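Local coordinates for exocyst complex component EXO70 (Saccharomyces cerevisiae, PDB 2B1E), which acts in the secretory pathway as a subunit of the exocyst, the complex that tethers secretory vesicles to sites of exocytosis, and helps that complex assemble, at residues Glu554-Thr557 against Val558-Leu562; Phe497-Leu500 against Val501-Lys505. All coordinates share one frame; numbering follows the deposited sequence.

In the fold
Following the chain from the N terminus, Phe497-Leu500 and Val501-Lys505 come first, on helix 483-504, and Glu554-Thr557 with Val558-Leu562 come later, on the short helix 552-563 close to the C terminus. Each contact is local, made between neighbouring turns of one helix, and contact 2 is complete before contact 1 begins, so the two stand in series, their centres about 11 Å apart. Between them the chain runs through helix 512-537. Contacts 1 and 2 meet at Phe497, whose ring packs against Leu555, Val558 and Leu559, while Leu562 lies against Lys505 farther along. Both helices also reach Trp460 of helix 440-473, which ties this end of the elongated helical rod together.

Contact 1. Residues Glu554-Thr557 against Val558-Leu562; sequences ELTT and VLNQL
The methyl CG2 of Thr556 lies beside the amide of Asn560, one helical turn on, its closest approach being 3.1 Å to Asn560 ND2. The two side chains run alongside each other and point the same way. Thr556 carries CG2 anti to its backbone N, which turns the methyl toward the next turn and OG1 (chi1 -67°) back toward the preceding one, where the hydroxyl bonds to the carbonyl of Pro552. The Asn560 amide also lies against Thr556 O, 3.1 Å from ND2, at too poor an angle for a hydrogen bond. An alanine in place of Asn560 removes the amide, which would probably uncover the Thr556 methyl and open a gap toward Ile523 of helix 512-537.

Thr557 and Gln561 repeat the pattern a step along. Thr557 CG2 comes to 3.8 Å from Gln561 OE1, and the Thr557 hydroxyl turns back to the carbonyl of Asp553. Beneath these side chains the backbone is regular: Leu559 N donates to Leu555 O over 3.1 Å with an N-H...O angle of 174°, and Asn560 N reaches Thr556 O at 2.9 Å.

Leu555 and Leu559 are buried, covering the face that meets Phe497 of helix 483-504; Leu555 also packs on Met527 and Tyr530 of helix 512-537, and Leu559 on Trp460. Glu554, Thr557 and Gln561 are exposed. The whole is an amphipathic alpha-helix with i to i+4 side-chain pairs, the last helix of the Exo70 C-terminal region, laid against the helices before it.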
ATOM      1  N   GLU A 554       9.392 -40.516  43.498  1.00 12.59           N
ATOM      2  CA  GLU A 554       8.466 -41.266  42.659  1.00 13.45           C
ATOM      3  C   GLU A 554       7.602 -40.280  41.886  1.00 14.57           C
ATOM      4  O   GLU A 554       7.337 -40.463  40.696  1.00 14.26           O
ATOM      5  CB  GLU A 554       7.607 -42.197  43.523  1.00 14.08           C
ATOM      6  CG  GLU A 554       8.348 -43.450  43.933  1.00 17.02           C
ATOM      7  CD  GLU A 554       7.672 -44.229  45.048  1.00 18.47           C
ATOM      8  OE1 GLU A 554       8.099 -45.372  45.294  1.00 23.46           O
ATOM      9  OE2 GLU A 554       6.734 -43.709  45.690  1.00 19.32           O
ATOM     10  N   LEU A 555       7.167 -39.224  42.566  1.00 13.22           N
ATOM     11  CA  LEU A 555       6.344 -38.213  41.933  1.00 10.57           C
ATOM     12  C   LEU A 555       7.155 -37.575  40.818  1.00 11.71           C
ATOM     13  O   LEU A 555       6.652 -37.340  39.728  1.00 12.06           O
ATOM     14  CB  LEU A 555       5.932 -37.148  42.946  1.00 11.63           C
ATOM     15  CG  LEU A 555       4.685 -36.373  42.518  1.00 10.91           C
ATOM     16  CD1 LEU A 555       3.495 -37.330  42.520  1.00 10.79           C
ATOM     17  CD2 LEU A 555       4.429 -35.214  43.467  1.00 12.16           C
ATOM     18  N   THR A 556       8.422 -37.289  41.104  1.00 12.42           N
ATOM     19  CA  THR A 556       9.308 -36.685  40.118  1.00 13.42           C
ATOM     20  C   THR A 556       9.359 -37.529  38.842  1.00 13.71           C
ATOM     21  O   THR A 556       9.289 -37.001  37.742  1.00 14.69           O
ATOM     22  CB  THR A 556      10.764 -36.536  40.668  1.00 14.26           C
ATOM     23  OG1 THR A 556      10.781 -35.578  41.733  1.00 14.28           O
ATOM     24  CG2 THR A 556      11.699 -36.056  39.574  1.00 16.09           C
ATOM     25  N   THR A 557       9.484 -38.839  38.998  1.00 14.42           N
ATOM     26  CA  THR A 557       9.566 -39.736  37.848  1.00 15.08           C
ATOM     27  C   THR A 557       8.325 -39.649  36.971  1.00 15.22           C
ATOM     28  O   THR A 557       8.425 -39.611  35.740  1.00 13.19           O
ATOM     29  CB  THR A 557       9.790 -41.197  38.313  1.00 15.43           C
ATOM     30  OG1 THR A 557      10.985 -41.254  39.099  1.00 13.68           O
ATOM     31  CG2 THR A 557       9.943 -42.140  37.119  1.00 17.15           C
ATOM     32  N   VAL A 558       7.153 -39.610  37.601  1.00 15.70           N
ATOM     33  CA  VAL A 558       5.902 -39.511  36.862  1.00 15.46           C
ATOM     34  C   VAL A 558       5.904 -38.234  36.038  1.00 14.50           C
ATOM     35  O   VAL A 558       5.640 -38.251  34.838  1.00 13.76           O
ATOM     36  CB  VAL A 558       4.695 -39.480  37.813  1.00 14.94           C
ATOM     37  CG1 VAL A 558       3.428 -39.173  37.039  1.00 13.02           C
ATOM     38  CG2 VAL A 558       4.581 -40.806  38.522  1.00 16.48           C
ATOM     39  N   LEU A 559       6.206 -37.119  36.691  1.00 15.54           N
ATOM     40  CA  LEU A 559       6.234 -35.845  35.999  1.00 16.18           C
ATOM     41  C   LEU A 559       7.251 -35.794  34.872  1.00 18.00           C
ATOM     42  O   LEU A 559       6.962 -35.248  33.815  1.00 18.46           O
ATOM     43  CB  LEU A 559       6.511 -34.707  36.979  1.00 16.83           C
ATOM     44  CG  LEU A 559       5.336 -34.290  37.864  1.00 17.30           C
ATOM     45  CD1 LEU A 559       5.743 -33.051  38.655  1.00 18.77           C
ATOM     46  CD2 LEU A 559       4.108 -33.995  36.999  1.00 18.70           C
ATOM     47  N   ASN A 560       8.446 -36.336  35.094  1.00 20.20           N
ATOM     48  CA  ASN A 560       9.466 -36.313  34.051  1.00 23.82           C
ATOM     49  C   ASN A 560       8.995 -37.088  32.823  1.00 24.57           C
ATOM     50  O   ASN A 560       9.247 -36.684  31.691  1.00 25.38           O
ATOM     51  CB  ASN A 560      10.789 -36.917  34.550  1.00 26.09           C
ATOM     52  CG  ASN A 560      11.559 -35.981  35.471  1.00 28.46           C
ATOM     53  OD1 ASN A 560      11.669 -34.777  35.216  1.00 26.75           O
ATOM     54  ND2 ASN A 560      12.122 -36.541  36.538  1.00 30.24           N
ATOM     55  N   GLN A 561       8.314 -38.204  33.045  1.00 27.69           N
ATOM     56  CA  GLN A 561       7.822 -39.010  31.932  1.00 30.35           C
ATOM     57  C   GLN A 561       6.695 -38.290  31.211  1.00 30.27           C
ATOM     58  O   GLN A 561       6.555 -38.389  29.997  1.00 29.86           O
ATOM     59  CB  GLN A 561       7.335 -40.372  32.426  1.00 32.26           C
ATOM     60  CG  GLN A 561       8.451 -41.327  32.821  1.00 37.13           C
ATOM     61  CD  GLN A 561       7.924 -42.653  33.346  1.00 39.99           C
ATOM     62  OE1 GLN A 561       7.370 -42.725  34.447  1.00 42.19           O
ATOM     63  NE2 GLN A 561       8.085 -43.711  32.553  1.00 41.84           N
ATOM     64  N   LEU A 562       5.894 -37.555  31.971  1.00 29.85           N
ATOM     65  CA  LEU A 562       4.787 -36.808  31.401  1.00 30.14           C
ATOM     66  C   LEU A 562       5.266 -35.664  30.516  1.00 31.66           C
ATOM     67  O   LEU A 562       4.736 -35.451  29.427  1.00 30.54           O
ATOM     68  CB  LEU A 562       3.914 -36.242  32.518  1.00 29.07           C
ATOM     69  CG  LEU A 562       2.877 -35.204  32.089  1.00 28.87           C
ATOM     70  CD1 LEU A 562       1.857 -35.856  31.156  1.00 27.76           C
ATOM     71  CD2 LEU A 562       2.201 -34.625  33.327  1.00 26.12           C
TER

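Contact 2. Residues Phe497-Leu500 against Val501-Lys505; sequences FEDL and VSKTK
Phe497-Leu500 and Val501-Lys505 are consecutive turns of helix 483-504, joined by i to i+4 backbone bonds, among them Val501 N to Phe497 O at 2.8 Å and Ser502 N to Glu498 O at 3.0 Å. At the last of these steps Leu500 O accepts twice: Thr504 N reaches it at 2.9 Å, and Thr504 OG1 at 2.6 Å from the opposite face of the carbonyl plane. The hydroxyl sits above that plane, 39° out of it. With OG1 beside its own backbone N, Thr504 folds its hydroxyl back onto the preceding turn, and Thr504 OG1 is also hydrogen-bonded to Gln411 NE2 of helix 410-429.

On the buried side Val501 lays CG2 over one face of the Phe497 ring, 3.7 Å from the centroid and 16° off the ring normal, in a CH-pi contact displaced toward the rim near CE2 and CZ. CG anti to the backbone N (chi1 177°) sends the ring forward along the helix to Val501, whose CG2, beside its own N, reaches back to meet it. The ring also packs against helix 552-563, while Leu500 faces Trp460 and Leu463 of helix 440-473.

The exposed side carries a salt bridge, Asp499 OD1 to Lys503 NZ at 3.3 Å, whose hydrogen bond is weak. The extended lysine side chain runs at a slant to that of Asp499, with CE as close to OD1 as NZ is. Glu498 OE2 makes a salt bridge to Lys549 and a hydrogen bond to Tyr550 OH.

Here an amphipathic alpha-helix near its C-terminal end combines an i to i+4 salt bridge outside, an aromatic-aliphatic pair inside and a threonine hydroxyl bonded back to the i-4 carbonyl, as part of the stacked helices of the Exo70 rod.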
ATOM      1  N   PHE A 497      -3.717 -35.170  41.429  1.00 12.11           N
ATOM      2  CA  PHE A 497      -2.473 -35.321  40.671  1.00 12.49           C
ATOM      3  C   PHE A 497      -2.678 -36.283  39.492  1.00 12.60           C
ATOM      4  O   PHE A 497      -2.396 -35.951  38.338  1.00 11.23           O
ATOM      5  CB  PHE A 497      -1.368 -35.884  41.581  1.00 12.14           C
ATOM      6  CG  PHE A 497      -0.063 -36.143  40.866  1.00 14.88           C
ATOM      7  CD1 PHE A 497       0.752 -35.082  40.461  1.00 12.98           C
ATOM      8  CD2 PHE A 497       0.336 -37.447  40.569  1.00 13.62           C
ATOM      9  CE1 PHE A 497       1.943 -35.312  39.764  1.00  9.85           C
ATOM     10  CE2 PHE A 497       1.528 -37.691  39.870  1.00 13.17           C
ATOM     11  CZ  PHE A 497       2.331 -36.618  39.467  1.00 11.74           C
ATOM     12  N   GLU A 498      -3.155 -37.483  39.804  1.00 13.32           N
ATOM     13  CA  GLU A 498      -3.392 -38.511  38.796  1.00 14.52           C
ATOM     14  C   GLU A 498      -4.392 -38.074  37.729  1.00 15.24           C
ATOM     15  O   GLU A 498      -4.223 -38.372  36.546  1.00 14.39           O
ATOM     16  CB  GLU A 498      -3.856 -39.804  39.483  1.00 16.34           C
ATOM     17  CG  GLU A 498      -2.698 -40.611  40.075  1.00 16.67           C
ATOM     18  CD  GLU A 498      -3.100 -41.433  41.276  1.00 18.91           C
ATOM     19  OE1 GLU A 498      -4.300 -41.754  41.404  1.00 19.25           O
ATOM     20  OE2 GLU A 498      -2.215 -41.772  42.092  1.00 17.47           O
ATOM     21  N   ASP A 499      -5.433 -37.363  38.142  1.00 14.54           N
ATOM     22  CA  ASP A 499      -6.432 -36.888  37.191  1.00 15.53           C
ATOM     23  C   ASP A 499      -5.782 -35.903  36.213  1.00 14.67           C
ATOM     24  O   ASP A 499      -6.053 -35.943  35.012  1.00 10.52           O
ATOM     25  CB  ASP A 499      -7.583 -36.200  37.931  1.00 16.52           C
ATOM     26  CG  ASP A 499      -8.752 -35.868  37.019  1.00 18.79           C
ATOM     27  OD1 ASP A 499      -8.881 -34.699  36.596  1.00 21.18           O
ATOM     28  OD2 ASP A 499      -9.545 -36.785  36.728  1.00 23.04           O
ATOM     29  N   LEU A 500      -4.923 -35.024  36.734  1.00 14.61           N
ATOM     30  CA  LEU A 500      -4.242 -34.037  35.902  1.00 14.55           C
ATOM     31  C   LEU A 500      -3.194 -34.694  35.016  1.00 12.68           C
ATOM     32  O   LEU A 500      -3.043 -34.321  33.856  1.00 14.02           O
ATOM     33  CB  LEU A 500      -3.582 -32.947  36.768  1.00 14.82           C
ATOM     34  CG  LEU A 500      -4.131 -31.520  36.680  1.00 16.83           C
ATOM     35  CD1 LEU A 500      -3.374 -30.602  37.639  1.00 16.35           C
ATOM     36  CD2 LEU A 500      -4.005 -31.000  35.248  1.00 15.76           C
ATOM     37  N   VAL A 501      -2.468 -35.668  35.552  1.00 11.42           N
ATOM     38  CA  VAL A 501      -1.457 -36.352  34.750  1.00 11.16           C
ATOM     39  C   VAL A 501      -2.138 -36.992  33.534  1.00 11.19           C
ATOM     40  O   VAL A 501      -1.680 -36.843  32.410  1.00 10.92           O
ATOM     41  CB  VAL A 501      -0.714 -37.435  35.582  1.00 12.55           C
ATOM     42  CG1 VAL A 501       0.201 -38.281  34.685  1.00 11.75           C
ATOM     43  CG2 VAL A 501       0.119 -36.757  36.671  1.00 12.14           C
ATOM     44  N   SER A 502      -3.258 -37.670  33.772  1.00 11.54           N
ATOM     45  CA  SER A 502      -4.023 -38.343  32.719  1.00 10.52           C
ATOM     46  C   SER A 502      -4.456 -37.400  31.598  1.00  9.29           C
ATOM     47  O   SER A 502      -4.250 -37.659  30.401  1.00  5.25           O
ATOM     48  CB  SER A 502      -5.263 -39.001  33.342  1.00  9.61           C
ATOM     49  OG  SER A 502      -6.030 -39.689  32.371  1.00 12.50           O
ATOM     50  N   LYS A 503      -5.058 -36.291  31.991  1.00  8.16           N
ATOM     51  CA  LYS A 503      -5.533 -35.311  31.034  1.00  8.42           C
ATOM     52  C   LYS A 503      -4.403 -34.639  30.274  1.00  9.30           C
ATOM     53  O   LYS A 503      -4.511 -34.389  29.070  1.00  7.12           O
ATOM     54  CB  LYS A 503      -6.381 -34.273  31.769  1.00 10.69           C
ATOM     55  CG  LYS A 503      -7.640 -34.890  32.346  1.00 12.57           C
ATOM     56  CD  LYS A 503      -8.475 -33.891  33.130  1.00 14.18           C
ATOM     57  CE  LYS A 503      -9.846 -34.485  33.409  1.00 14.94           C
ATOM     58  NZ  LYS A 503     -10.703 -33.531  34.149  1.00 19.19           N
ATOM     59  N   THR A 504      -3.314 -34.344  30.974  1.00 10.53           N
ATOM     60  CA  THR A 504      -2.183 -33.688  30.335  1.00 11.17           C
ATOM     61  C   THR A 504      -1.626 -34.524  29.187  1.00 12.76           C
ATOM     62  O   THR A 504      -1.080 -33.979  28.223  1.00 14.18           O
ATOM     63  CB  THR A 504      -1.082 -33.387  31.356  1.00 14.46           C
ATOM     64  OG1 THR A 504      -1.640 -32.636  32.436  1.00 15.18           O
ATOM     65  CG2 THR A 504       0.024 -32.559  30.720  1.00 18.41           C
ATOM     66  N   LYS A 505      -1.782 -35.842  29.278  1.00 12.72           N
ATOM     67  CA  LYS A 505      -1.296 -36.744  28.230  1.00 13.68           C
ATOM     68  C   LYS A 505      -2.059 -36.569  26.922  1.00 13.47           C
ATOM     69  O   LYS A 505      -1.554 -36.903  25.852  1.00 13.33           O
ATOM     70  CB  LYS A 505      -1.400 -38.202  28.692  1.00 12.88           C
ATOM     71  CG  LYS A 505      -0.363 -38.587  29.736  1.00 14.13           C
ATOM     72  CD  LYS A 505      -0.541 -40.026  30.186  1.00 16.43           C
ATOM     73  CE  LYS A 505       0.395 -40.381  31.338  1.00 17.90           C
ATOM     74  NZ  LYS A 505       0.137 -41.779  31.804  1.00 15.76           N
TER